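Local coordinates for protein haloacid dehalogenase (Pseudomonas aeruginosa, PDB 3UMC) that probably hydrolyses the carbon-halogen bond of L-2-haloacids, as a member of the haloacid dehalogenase-like hydrolase superfamily, at residues A[29-37]-A[217-225]. Sequence-based numbering, arbitrary orientation.
Sequences VFGTLVDWR and ARPLEYGPG
Trp36 lays the edge of its six-membered ring over one face of Tyr222, CZ2 standing 3.5 Å from CE1; with planes at 77° and centroids 5.3 Å apart, this is a T-shaped stack. The pyrrole edge of the same indole is spent on Glu221. Its NE1 donates to OE2 over 2.8 Å at an N-H...O angle of 173°, within the ring plane and onto the anti lone pair, while the carboxylate is turned roughly perpendicular to the indole. CG of Glu221 is anti to the backbone N (chi1 -177°) and the chain beyond is extended, which carries the carboxylate in against Gly31 CA. The other oxygen, OE1, is bonded to His199, so both ends of this buried carboxylate are engaged.

At the start of the type I turn from Arg218 to Glu221, Arg218 grips one carbonyl side-on: NE (3.0 Å) and NH2 (3.1 Å) both donate to Thr32 O, which lies near the guanidinium plane. Arg218 NH1 forms a salt bridge with Asp124.

Arg37 runs extended past the second turn; its NE lies 3.5 Å from Tyr222 O but is not aimed to bond it, and pairs with Asp62 instead. Two waters bridge the segments: one links Asp35 OD1 and Arg37 N to Glu221 O, the other Asp35 OD1 to Leu220 O. Asp35, N-cap of helix 36-50, also bonds Ser38 OG through OD2.

The loop after strand 212-216 is thus fastened to the segment following Asp28, whose Asp-Val-Phe-Gly-Thr sequence matches HAD motif I; that Asp, bonded here by Thr32 OG1, is the nucleophile in relatives and probably here. Because bonds to Trp36 and His199 hold its two oxygens, the Glu221 carboxylate is probably restrained in rotation and position.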
loop_
_atom_site.group_PDB
_atom_site.type_symbol
_atom_site.label_atom_id
_atom_site.label_comp_id
_atom_site.label_asym_id
_atom_site.label_seq_id
_atom_site.Cartn_x
_atom_site.Cartn_y
_atom_site.Cartn_z
ATOM N N VAL A 29 -6.684 -8.246 9.627
ATOM C CA VAL A 29 -7.879 -7.496 9.207
ATOM C C VAL A 29 -9.159 -8.278 9.437
ATOM O O VAL A 29 -10.075 -7.768 10.110
ATOM C CB VAL A 29 -7.841 -7.020 7.761
ATOM C CG1 VAL A 29 -8.970 -6.120 7.481
ATOM C CG2 VAL A 29 -6.537 -6.251 7.454
ATOM N N PHE A 30 -9.222 -9.506 8.916
ATOM C CA PHE A 30 -10.353 -10.379 9.218
ATOM C C PHE A 30 -10.479 -10.705 10.679
ATOM O O PHE A 30 -9.556 -11.211 11.283
ATOM C CB PHE A 30 -10.295 -11.696 8.420
ATOM C CG PHE A 30 -10.500 -11.502 6.941
ATOM C CD1 PHE A 30 -11.146 -10.418 6.452
ATOM C CD2 PHE A 30 -10.047 -12.402 6.052
ATOM C CE1 PHE A 30 -11.317 -10.260 5.096
ATOM C CE2 PHE A 30 -10.267 -12.237 4.674
ATOM C CZ PHE A 30 -10.896 -11.183 4.225
ATOM N N GLY A 31 -11.630 -10.381 11.243
ATOM C CA GLY A 31 -11.890 -10.615 12.643
ATOM C C GLY A 31 -11.321 -9.514 13.508
ATOM O O GLY A 31 -12.007 -8.946 14.336
ATOM N N THR A 32 -10.041 -9.228 13.368
ATOM C CA THR A 32 -9.428 -8.162 14.178
ATOM C C THR A 32 -10.091 -6.779 13.988
ATOM O O THR A 32 -10.308 -6.096 14.920
ATOM C CB THR A 32 -7.933 -8.066 13.878
ATOM O OG1 THR A 32 -7.316 -9.305 14.217
ATOM C CG2 THR A 32 -7.286 -6.923 14.697
ATOM N N LEU A 33 -10.374 -6.383 12.758
ATOM C CA LEU A 33 -10.891 -5.070 12.430
ATOM C C LEU A 33 -12.309 -5.145 11.867
ATOM O O LEU A 33 -13.043 -4.196 12.034
ATOM C CB LEU A 33 -9.968 -4.443 11.387
ATOM C CG LEU A 33 -8.487 -4.118 11.797
ATOM C CD1 LEU A 33 -7.776 -3.307 10.690
ATOM C CD2 LEU A 33 -8.389 -3.292 13.035
ATOM N N VAL A 34 -12.685 -6.246 11.186
ATOM C CA VAL A 34 -13.993 -6.357 10.503
ATOM C C VAL A 34 -14.672 -7.663 10.842
ATOM O O VAL A 34 -14.038 -8.703 11.091
ATOM C CB VAL A 34 -13.881 -6.243 8.945
ATOM C CG1 VAL A 34 -13.341 -4.829 8.506
ATOM C CG2 VAL A 34 -13.021 -7.371 8.396
ATOM N N ASP A 35 -15.984 -7.593 10.922
ATOM C CA ASP A 35 -16.822 -8.730 11.302
ATOM C C ASP A 35 -17.264 -9.415 10.045
ATOM O O ASP A 35 -18.331 -9.104 9.490
ATOM C CB ASP A 35 -18.027 -8.200 12.078
ATOM C CG ASP A 35 -18.998 -9.290 12.548
ATOM O OD1 ASP A 35 -18.779 -10.524 12.327
ATOM O OD2 ASP A 35 -19.995 -8.815 13.121
ATOM N N TRP A 36 -16.484 -10.394 9.610
ATOM C CA TRP A 36 -16.750 -11.074 8.367
ATOM C C TRP A 36 -18.038 -11.926 8.487
ATOM O O TRP A 36 -18.838 -11.978 7.578
ATOM C CB TRP A 36 -15.524 -11.902 7.929
ATOM C CG TRP A 36 -15.030 -12.809 8.935
ATOM C CD1 TRP A 36 -14.058 -12.550 9.906
ATOM C CD2 TRP A 36 -15.485 -14.147 9.166
ATOM N NE1 TRP A 36 -13.888 -13.666 10.714
ATOM C CE2 TRP A 36 -14.762 -14.649 10.292
ATOM C CE3 TRP A 36 -16.469 -14.959 8.562
ATOM C CZ2 TRP A 36 -14.991 -15.919 10.808
ATOM C CZ3 TRP A 36 -16.689 -16.236 9.063
ATOM C CH2 TRP A 36 -15.960 -16.703 10.182
ATOM N N ARG A 37 -18.226 -12.582 9.623
ATOM C CA ARG A 37 -19.295 -13.537 9.770
ATOM C C ARG A 37 -20.667 -12.868 9.616
ATOM O O ARG A 37 -21.504 -13.358 8.793
ATOM C CB ARG A 37 -19.171 -14.233 11.117
ATOM C CG ARG A 37 -20.263 -15.218 11.408
ATOM C CD ARG A 37 -19.946 -16.035 12.620
ATOM N NE ARG A 37 -20.802 -17.220 12.692
ATOM C CZ ARG A 37 -22.009 -17.242 13.249
ATOM N NH1 ARG A 37 -22.539 -16.158 13.777
ATOM N NH2 ARG A 37 -22.693 -18.377 13.272
ATOM N N ALA A 217 -9.239 -8.668 21.996
ATOM C CA ALA A 217 -10.177 -9.743 21.895
ATOM C C ALA A 217 -11.372 -9.375 21.055
ATOM O O ALA A 217 -11.892 -8.315 21.201
ATOM C CB ALA A 217 -10.622 -10.241 23.371
ATOM N N ARG A 218 -11.842 -10.292 20.212
ATOM C CA ARG A 218 -13.068 -10.113 19.435
ATOM C C ARG A 218 -13.919 -11.346 19.689
ATOM O O ARG A 218 -14.006 -12.228 18.828
ATOM C CB ARG A 218 -12.767 -10.017 17.948
ATOM C CG ARG A 218 -11.950 -8.832 17.534
ATOM C CD ARG A 218 -12.575 -7.492 18.010
ATOM N NE ARG A 218 -11.960 -6.333 17.391
ATOM C CZ ARG A 218 -12.328 -5.053 17.577
ATOM N NH1 ARG A 218 -13.258 -4.713 18.468
ATOM N NH2 ARG A 218 -11.693 -4.101 16.924
ATOM N N PRO A 219 -14.552 -11.417 20.876
ATOM C CA PRO A 219 -15.227 -12.659 21.279
ATOM C C PRO A 219 -16.461 -13.047 20.447
ATOM O O PRO A 219 -16.907 -14.140 20.608
ATOM C CB PRO A 219 -15.591 -12.426 22.746
ATOM C CG PRO A 219 -15.770 -10.873 22.909
ATOM C CD PRO A 219 -14.663 -10.333 21.889
ATOM N N LEU A 220 -16.905 -12.192 19.513
ATOM C CA LEU A 220 -18.079 -12.392 18.657
ATOM C C LEU A 220 -17.677 -12.717 17.213
ATOM O O LEU A 220 -18.525 -12.923 16.357
ATOM C CB LEU A 220 -18.989 -11.114 18.734
ATOM C CG LEU A 220 -19.617 -10.931 20.167
ATOM C CD1 LEU A 220 -20.624 -9.834 20.316
ATOM C CD2 LEU A 220 -20.266 -12.238 20.590
ATOM N N GLU A 221 -16.383 -12.772 16.919
ATOM C CA GLU A 221 -15.976 -13.018 15.538
ATOM C C GLU A 221 -16.677 -14.261 14.942
ATOM O O GLU A 221 -17.145 -14.234 13.783
ATOM C CB GLU A 221 -14.474 -13.229 15.445
ATOM C CG GLU A 221 -13.979 -13.411 14.059
ATOM C CD GLU A 221 -12.442 -13.551 13.933
ATOM O OE1 GLU A 221 -11.654 -13.447 14.927
ATOM O OE2 GLU A 221 -12.054 -13.695 12.770
ATOM N N TYR A 222 -16.688 -15.343 15.722
ATOM C CA TYR A 222 -17.138 -16.627 15.256
ATOM C C TYR A 222 -18.570 -16.921 15.732
ATOM O O TYR A 222 -19.051 -18.055 15.601
ATOM C CB TYR A 222 -16.162 -17.734 15.664
ATOM C CG TYR A 222 -14.924 -17.789 14.794
ATOM C CD1 TYR A 222 -14.918 -18.481 13.614
ATOM C CD2 TYR A 222 -13.755 -17.116 15.147
ATOM C CE1 TYR A 222 -13.742 -18.537 12.779
ATOM C CE2 TYR A 222 -12.615 -17.162 14.336
ATOM C CZ TYR A 222 -12.610 -17.881 13.153
ATOM O OH TYR A 222 -11.473 -17.914 12.328
ATOM N N GLY A 223 -19.237 -15.885 16.214
ATOM C CA GLY A 223 -20.589 -15.967 16.739
ATOM C C GLY A 223 -20.676 -16.297 18.227
ATOM O O GLY A 223 -19.649 -16.500 18.885
ATOM N N PRO A 224 -21.917 -16.391 18.763
ATOM C CA PRO A 224 -22.154 -16.798 20.173
ATOM C C PRO A 224 -21.461 -18.116 20.593
ATOM O O PRO A 224 -21.091 -18.248 21.746
ATOM C CB PRO A 224 -23.683 -16.905 20.254
ATOM C CG PRO A 224 -24.186 -15.964 19.115
ATOM C CD PRO A 224 -23.181 -16.188 18.017
ATOM N N GLY A 225 -21.236 -19.070 19.694
ATOM C CA GLY A 225 -20.410 -20.272 20.073
ATOM C C GLY A 225 -18.907 -20.114 20.466
ATOM O O GLY A 225 -18.309 -21.018 21.067
HETATM O O HOH W 1 -16.740 -11.941 12.189
HETATM O O HOH W 2 -19.952 -11.831 14.330
#